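Local coordinates for protein lysozyme (Asticcacaulis excentricus, PDB 6H9D) that probably hydrolyses peptidoglycan as a phage-type lysozyme, being the muramidase domain of SpmX, a protein linked to cell morphogenesis and stalk synthesis, at residues D60-V72 against F81-I93. Sequence-based numbering, arbitrary orientation.
Sequences DLLPIVEAVNNLV and FDALVSFCFNIGI
The rings of F81 and F89 meet helix 50-71 at separate places, F89 against L61 and F81 beside V65, V68 and N69. Over one face of F89, L61 CD2 sits 3.8 Å from the ring centroid and 18° off the normal, a CH-pi contact, and the two side chains cross at about a right angle. F81 carries V85 CG2 of its own helix on one face, while V65 O lies at the ring edge, in plane, 3.8 Å from F81 CZ. V68 CG1 comes obliquely to F81 CE1 (3.5 Å). With CG anti to the backbone N (chi1 -176°), the F81 ring is carried to where N69 ND2 lies obliquely 3.6 Å from F81 CZ, amide and ring planes 34° apart. N69 ND2 also makes a bent bond to V65 O (2.8 Å), which N69 N grips from the opposite face; N69 OD1 accepts from H4 N.

The side chains interlock as knobs into holes: I64 among V85, C88, F89 and I93, V68 among F81, L84, V85 and C88, and V85 among L61, I64, V65 and V68. I93, which begins the next helix after G92, sets CG1 3.6 Å from A67 CB. Helix 8-16 adds I14 against L61, V85 and F89. Since no hydrogen bond spans the segments, cohesion in this helical part of the lysozyme fold rests mostly on apolar packing, with the weakly positive C-H edge of F81 probably drawn to V65 O.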
ATOM      1  N   ASP A  60      10.386   2.923   0.991  1.00 29.36           N
ATOM      2  CA  ASP A  60       9.293   3.360   0.129  1.00 29.14           C
ATOM      3  C   ASP A  60       8.023   3.574   0.977  1.00 26.58           C
ATOM      4  O   ASP A  60       7.142   4.335   0.608  1.00 30.32           O
ATOM      5  CB  ASP A  60       9.102   2.369  -1.025  1.00 29.70           C
ATOM      6  CG  ASP A  60      10.235   2.409  -2.048  1.00 35.67           C
ATOM      7  OD1 ASP A  60      10.834   3.486  -2.206  1.00 32.18           O
ATOM      8  OD2 ASP A  60      10.543   1.356  -2.653  1.00 33.33           O
ATOM      9  N   LEU A  61       7.889   2.849   2.086  1.00 27.47           N
ATOM     10  CA  LEU A  61       6.679   2.947   2.919  1.00 30.76           C
ATOM     11  C   LEU A  61       6.731   4.140   3.889  1.00 37.97           C
ATOM     12  O   LEU A  61       5.701   4.531   4.379  1.00 36.75           O
ATOM     13  CB  LEU A  61       6.497   1.645   3.692  1.00 34.18           C
ATOM     14  CG  LEU A  61       6.083   0.446   2.848  1.00 28.96           C
ATOM     15  CD1 LEU A  61       6.067  -0.822   3.688  1.00 31.56           C
ATOM     16  CD2 LEU A  61       4.744   0.703   2.197  1.00 27.67           C
ATOM     17  N   LEU A  62       7.915   4.732   4.131  1.00 34.65           N
ATOM     18  CA  LEU A  62       8.075   5.816   5.106  1.00 38.81           C
ATOM     19  C   LEU A  62       7.069   6.929   4.848  1.00 32.76           C
ATOM     20  O   LEU A  62       6.393   7.333   5.783  1.00 35.06           O
ATOM     21  CB  LEU A  62       9.503   6.371   5.087  1.00 43.38           C
ATOM     22  CG  LEU A  62      10.569   5.496   5.744  1.00 53.76           C
ATOM     23  CD1 LEU A  62      11.962   6.086   5.529  1.00 65.53           C
ATOM     24  CD2 LEU A  62      10.299   5.312   7.231  1.00 66.95           C
ATOM     25  N   PRO A  63       6.942   7.492   3.626  1.00 31.69           N
ATOM     26  CA  PRO A  63       5.974   8.550   3.378  1.00 33.05           C
ATOM     27  C   PRO A  63       4.516   8.097   3.476  1.00 37.30           C
ATOM     28  O   PRO A  63       3.640   8.913   3.775  1.00 33.18           O
ATOM     29  CB  PRO A  63       6.280   9.061   1.975  1.00 36.97           C
ATOM     30  CG  PRO A  63       7.099   7.962   1.336  1.00 34.22           C
ATOM     31  CD  PRO A  63       7.795   7.234   2.455  1.00 34.87           C
ATOM     32  N   ILE A  64       4.261   6.808   3.250  1.00 30.16           N
ATOM     33  CA  ILE A  64       2.899   6.268   3.456  1.00 28.81           C
ATOM     34  C   ILE A  64       2.571   6.261   4.955  1.00 26.93           C
ATOM     35  O   ILE A  64       1.448   6.627   5.335  1.00 33.80           O
ATOM     36  CB  ILE A  64       2.738   4.854   2.865  1.00 31.40           C
ATOM     37  CG1 ILE A  64       3.319   4.740   1.441  1.00 30.96           C
ATOM     38  CG2 ILE A  64       1.273   4.458   2.929  1.00 31.94           C
ATOM     39  CD1 ILE A  64       2.686   5.687   0.451  1.00 35.19           C
ATOM     40  N   VAL A  65       3.499   5.746   5.768  1.00 28.33           N
ATOM     41  CA  VAL A  65       3.362   5.708   7.227  1.00 33.48           C
ATOM     42  C   VAL A  65       3.111   7.137   7.753  1.00 40.80           C
ATOM     43  O   VAL A  65       2.230   7.356   8.598  1.00 37.10           O
ATOM     44  CB  VAL A  65       4.588   5.039   7.878  1.00 31.69           C
ATOM     45  CG1 VAL A  65       4.689   5.269   9.390  1.00 39.54           C
ATOM     46  CG2 VAL A  65       4.629   3.554   7.569  1.00 34.58           C
ATOM     47  N   GLU A  66       3.861   8.113   7.221  1.00 40.08           N
ATOM     48  CA  GLU A  66       3.687   9.528   7.580  1.00 39.30           C
ATOM     49  C   GLU A  66       2.295  10.022   7.177  1.00 39.79           C
ATOM     50  O   GLU A  66       1.614  10.638   7.984  1.00 36.40           O
ATOM     51  CB  GLU A  66       4.774  10.371   6.919  1.00 43.99           C
ATOM     52  CG  GLU A  66       6.116  10.179   7.595  1.00 54.69           C
ATOM     53  CD  GLU A  66       6.054  10.496   9.081  1.00 57.88           C
ATOM     54  OE1 GLU A  66       5.712  11.652   9.414  1.00 51.18           O
ATOM     55  OE2 GLU A  66       6.292   9.580   9.898  1.00 55.84           O
ATOM     56  N   ALA A  67       1.888   9.744   5.927  1.00 33.51           N
ATOM     57  CA  ALA A  67       0.624  10.183   5.395  1.00 34.47           C
ATOM     58  C   ALA A  67      -0.546   9.634   6.229  1.00 43.18           C
ATOM     59  O   ALA A  67      -1.486  10.361   6.520  1.00 36.87           O
ATOM     60  CB  ALA A  67       0.487   9.772   3.957  1.00 33.64           C
ATOM     61  N   VAL A  68      -0.503   8.349   6.591  1.00 39.30           N
ATOM     62  CA  VAL A  68      -1.660   7.729   7.240  1.00 37.63           C
ATOM     63  C   VAL A  68      -1.789   8.329   8.644  1.00 38.58           C
ATOM     64  O   VAL A  68      -2.869   8.709   9.069  1.00 39.35           O
ATOM     65  CB  VAL A  68      -1.573   6.190   7.267  1.00 33.92           C
ATOM     66  CG1 VAL A  68      -2.688   5.601   8.116  1.00 35.07           C
ATOM     67  CG2 VAL A  68      -1.641   5.608   5.852  1.00 34.95           C
ATOM     68  N   ASN A  69      -0.650   8.488   9.289  1.00 38.26           N
ATOM     69  CA  ASN A  69      -0.564   9.117  10.622  1.00 37.31           C
ATOM     70  C   ASN A  69      -1.112  10.541  10.544  1.00 38.37           C
ATOM     71  O   ASN A  69      -1.871  10.924  11.405  1.00 41.26           O
ATOM     72  CB  ASN A  69       0.890   9.166  11.071  1.00 36.42           C
ATOM     73  CG  ASN A  69       1.272   7.951  11.868  1.00 35.18           C
ATOM     74  OD1 ASN A  69       0.648   7.654  12.866  1.00 40.79           O
ATOM     75  ND2 ASN A  69       2.290   7.251  11.437  1.00 35.77           N
ATOM     76  N   ASN A  70      -0.772  11.262   9.491  1.00 36.12           N
ATOM     77  CA  ASN A  70      -1.180  12.678   9.382  1.00 44.54           C
ATOM     78  C   ASN A  70      -2.627  12.820   8.928  1.00 44.17           C
ATOM     79  O   ASN A  70      -3.241  13.789   9.338  1.00 40.16           O
ATOM     80  CB  ASN A  70      -0.272  13.452   8.430  1.00 51.48           C
ATOM     81  CG  ASN A  70       1.171  13.515   8.875  1.00 50.00           C
ATOM     82  OD1 ASN A  70       1.498  13.212  10.012  1.00 49.34           O
ATOM     83  ND2 ASN A  70       2.042  13.887   7.964  1.00 48.34           N
ATOM     84  N   LEU A  71      -3.134  11.877   8.136  1.00 36.85           N
ATOM     85  CA  LEU A  71      -4.486  12.019   7.557  1.00 37.27           C
ATOM     86  C   LEU A  71      -5.562  11.424   8.462  1.00 41.04           C
ATOM     87  O   LEU A  71      -6.698  11.855   8.350  1.00 32.08           O
ATOM     88  CB  LEU A  71      -4.489  11.362   6.184  1.00 41.44           C
ATOM     89  CG  LEU A  71      -3.696  12.114   5.130  1.00 45.72           C
ATOM     90  CD1 LEU A  71      -3.767  11.388   3.812  1.00 44.64           C
ATOM     91  CD2 LEU A  71      -4.224  13.524   4.990  1.00 42.23           C
ATOM     92  N   VAL A  72      -5.190  10.479   9.317  1.00 39.17           N
ATOM     93  CA  VAL A  72      -6.189   9.836  10.210  1.00 36.90           C
ATOM     94  C   VAL A  72      -6.184  10.542  11.568  1.00 35.82           C
ATOM     95  O   VAL A  72      -5.157  10.567  12.192  1.00 37.26           O
ATOM     96  CB  VAL A  72      -5.967   8.318  10.323  1.00 37.00           C
ATOM     97  CG1 VAL A  72      -6.929   7.702  11.318  1.00 33.39           C
ATOM     98  CG2 VAL A  72      -6.110   7.647   8.970  1.00 35.96           C
ATOM     99  N   PHE A  81      -4.025   0.254  11.197  1.00 27.43           N
ATOM    100  CA  PHE A  81      -2.948   1.082  10.664  1.00 30.62           C
ATOM    101  C   PHE A  81      -2.224   0.335   9.540  1.00 29.41           C
ATOM    102  O   PHE A  81      -2.038   0.883   8.486  1.00 30.01           O
ATOM    103  CB  PHE A  81      -1.969   1.472  11.769  1.00 32.74           C
ATOM    104  CG  PHE A  81      -0.904   2.409  11.270  1.00 26.83           C
ATOM    105  CD1 PHE A  81      -1.233   3.716  10.946  1.00 31.91           C
ATOM    106  CD2 PHE A  81       0.367   1.942  10.971  1.00 31.89           C
ATOM    107  CE1 PHE A  81      -0.273   4.582  10.439  1.00 36.29           C
ATOM    108  CE2 PHE A  81       1.326   2.807  10.467  1.00 28.79           C
ATOM    109  CZ  PHE A  81       0.993   4.116  10.180  1.00 33.10           C
ATOM    110  N   ASP A  82      -1.841  -0.921   9.802  1.00 29.16           N
ATOM    111  CA  ASP A  82      -1.122  -1.762   8.855  1.00 30.04           C
ATOM    112  C   ASP A  82      -1.932  -1.884   7.547  1.00 29.91           C
ATOM    113  O   ASP A  82      -1.395  -1.736   6.468  1.00 27.02           O
ATOM    114  CB  ASP A  82      -0.883  -3.155   9.437  1.00 34.20           C
ATOM    115  CG  ASP A  82       0.256  -3.266  10.436  1.00 42.21           C
ATOM    116  OD1 ASP A  82       1.053  -2.296  10.572  1.00 39.04           O
ATOM    117  OD2 ASP A  82       0.353  -4.332  11.049  1.00 35.50           O
ATOM    118  N   ALA A  83      -3.223  -2.204   7.667  1.00 25.70           N
ATOM    119  CA  ALA A  83      -4.114  -2.342   6.481  1.00 29.50           C
ATOM    120  C   ALA A  83      -4.242  -1.007   5.732  1.00 27.27           C
ATOM    121  O   ALA A  83      -4.269  -1.004   4.497  1.00 27.26           O
ATOM    122  CB  ALA A  83      -5.475  -2.854   6.882  1.00 26.37           C
ATOM    123  N   LEU A  84      -4.380   0.104   6.470  1.00 27.24           N
ATOM    124  CA  LEU A  84      -4.494   1.424   5.814  1.00 29.61           C
ATOM    125  C   LEU A  84      -3.189   1.794   5.088  1.00 27.96           C
ATOM    126  O   LEU A  84      -3.248   2.383   4.027  1.00 27.29           O
ATOM    127  CB  LEU A  84      -4.890   2.499   6.827  1.00 30.90           C
ATOM    128  CG  LEU A  84      -6.346   2.442   7.293  1.00 31.29           C
ATOM    129  CD1 LEU A  84      -6.614   3.516   8.324  1.00 29.69           C
ATOM    130  CD2 LEU A  84      -7.329   2.568   6.139  1.00 32.26           C
ATOM    131  N   VAL A  85      -2.032   1.441   5.651  1.00 24.72           N
ATOM    132  CA  VAL A  85      -0.754   1.704   4.986  1.00 28.14           C
ATOM    133  C   VAL A  85      -0.666   0.912   3.675  1.00 29.84           C
ATOM    134  O   VAL A  85      -0.257   1.443   2.650  1.00 31.42           O
ATOM    135  CB  VAL A  85       0.431   1.383   5.908  1.00 34.34           C
ATOM    136  CG1 VAL A  85       1.738   1.393   5.136  1.00 35.05           C
ATOM    137  CG2 VAL A  85       0.511   2.357   7.070  1.00 34.06           C
ATOM    138  N   SER A  86      -1.106  -0.351   3.703  1.00 29.36           N
ATOM    139  CA  SER A  86      -1.105  -1.201   2.540  1.00 26.69           C
ATOM    140  C   SER A  86      -1.998  -0.578   1.469  1.00 27.33           C
ATOM    141  O   SER A  86      -1.617  -0.462   0.290  1.00 28.85           O
ATOM    142  CB  SER A  86      -1.552  -2.615   2.873  1.00 29.01           C
ATOM    143  OG  SER A  86      -1.574  -3.433   1.696  1.00 30.58           O
ATOM    144  N   PHE A  87      -3.165  -0.116   1.916  1.00 23.94           N
ATOM    145  CA  PHE A  87      -4.185   0.418   1.045  1.00 24.30           C
ATOM    146  C   PHE A  87      -3.693   1.744   0.430  1.00 28.80           C
ATOM    147  O   PHE A  87      -3.698   1.920  -0.775  1.00 31.33           O
ATOM    148  CB  PHE A  87      -5.480   0.607   1.833  1.00 24.78           C
ATOM    149  CG  PHE A  87      -6.597   1.239   1.038  1.00 24.85           C
ATOM    150  CD1 PHE A  87      -7.266   0.518   0.067  1.00 30.66           C
ATOM    151  CD2 PHE A  87      -6.964   2.554   1.260  1.00 29.57           C
ATOM    152  CE1 PHE A  87      -8.282   1.106  -0.672  1.00 35.56           C
ATOM    153  CE2 PHE A  87      -7.991   3.133   0.530  1.00 32.61           C
ATOM    154  CZ  PHE A  87      -8.644   2.412  -0.438  1.00 31.60           C
ATOM    155  N   CYS A  88      -3.188   2.623   1.290  1.00 27.80           N
ATOM    156  CA  CYS A  88      -2.662   3.917   0.895  1.00 27.53           C
ATOM    157  C   CYS A  88      -1.449   3.765  -0.034  1.00 26.89           C
ATOM    158  O   CYS A  88      -1.354   4.477  -1.012  1.00 32.78           O
ATOM    159  CB  CYS A  88      -2.318   4.762   2.111  1.00 31.60           C
ATOM    160  SG  CYS A  88      -1.751   6.411   1.606  1.00 33.12           S
ATOM    161  N   PHE A  89      -0.569   2.787   0.232  1.00 25.31           N
ATOM    162  CA  PHE A  89       0.547   2.470  -0.644  1.00 26.29           C
ATOM    163  C   PHE A  89       0.047   2.105  -2.041  1.00 30.61           C
ATOM    164  O   PHE A  89       0.624   2.501  -3.057  1.00 28.02           O
ATOM    165  CB  PHE A  89       1.397   1.335  -0.055  1.00 28.42           C
ATOM    166  CG  PHE A  89       2.655   1.002  -0.810  1.00 30.38           C
ATOM    167  CD1 PHE A  89       3.604   1.975  -1.080  1.00 26.06           C
ATOM    168  CD2 PHE A  89       2.902  -0.294  -1.243  1.00 31.04           C
ATOM    169  CE1 PHE A  89       4.765   1.666  -1.769  1.00 33.52           C
ATOM    170  CE2 PHE A  89       4.057  -0.603  -1.946  1.00 36.00           C
ATOM    171  CZ  PHE A  89       5.007   0.368  -2.181  1.00 34.81           C
ATOM    172  N   ASN A  90      -1.040   1.333  -2.096  1.00 29.20           N
ATOM    173  CA  ASN A  90      -1.534   0.797  -3.338  1.00 28.24           C
ATOM    174  C   ASN A  90      -2.212   1.908  -4.159  1.00 27.99           C
ATOM    175  O   ASN A  90      -2.013   1.976  -5.358  1.00 30.57           O
ATOM    176  CB  ASN A  90      -2.485  -0.376  -3.075  1.00 28.33           C
ATOM    177  CG  ASN A  90      -3.032  -0.997  -4.337  1.00 30.28           C
ATOM    178  OD1 ASN A  90      -4.234  -1.195  -4.449  1.00 33.31           O
ATOM    179  ND2 ASN A  90      -2.164  -1.276  -5.291  1.00 28.95           N
ATOM    180  N   ILE A  91      -3.051   2.739  -3.531  1.00 30.04           N
ATOM    181  CA  ILE A  91      -3.865   3.701  -4.313  1.00 31.46           C
ATOM    182  C   ILE A  91      -3.144   5.057  -4.402  1.00 33.34           C
ATOM    183  O   ILE A  91      -3.550   5.918  -5.174  1.00 32.41           O
ATOM    184  CB  ILE A  91      -5.300   3.845  -3.771  1.00 34.80           C
ATOM    185  CG1 ILE A  91      -5.361   4.588  -2.438  1.00 34.98           C
ATOM    186  CG2 ILE A  91      -5.989   2.488  -3.679  1.00 37.55           C
ATOM    187  CD1 ILE A  91      -6.723   5.124  -2.113  1.00 37.68           C
ATOM    188  N   GLY A  92      -2.095   5.248  -3.603  1.00 31.29           N
ATOM    189  CA  GLY A  92      -1.361   6.514  -3.555  1.00 36.27           C
ATOM    190  C   GLY A  92      -1.925   7.472  -2.508  1.00 38.54           C
ATOM    191  O   GLY A  92      -3.112   7.475  -2.210  1.00 35.56           O
ATOM    192  N   ILE A  93      -1.048   8.316  -1.965  1.00 38.23           N
ATOM    193  CA  ILE A  93      -1.388   9.227  -0.885  1.00 37.50           C
ATOM    194  C   ILE A  93      -2.473  10.207  -1.333  1.00 41.59           C
ATOM    195  O   ILE A  93      -3.375  10.494  -0.559  1.00 41.87           O
ATOM    196  CB  ILE A  93      -0.143   9.979  -0.401  1.00 32.97           C
ATOM    197  CG1 ILE A  93       0.752   9.083   0.450  1.00 35.84           C
ATOM    198  CG2 ILE A  93      -0.529  11.252   0.344  1.00 40.31           C
ATOM    199  CD1 ILE A  93       2.162   9.592   0.590  1.00 41.95           C
TER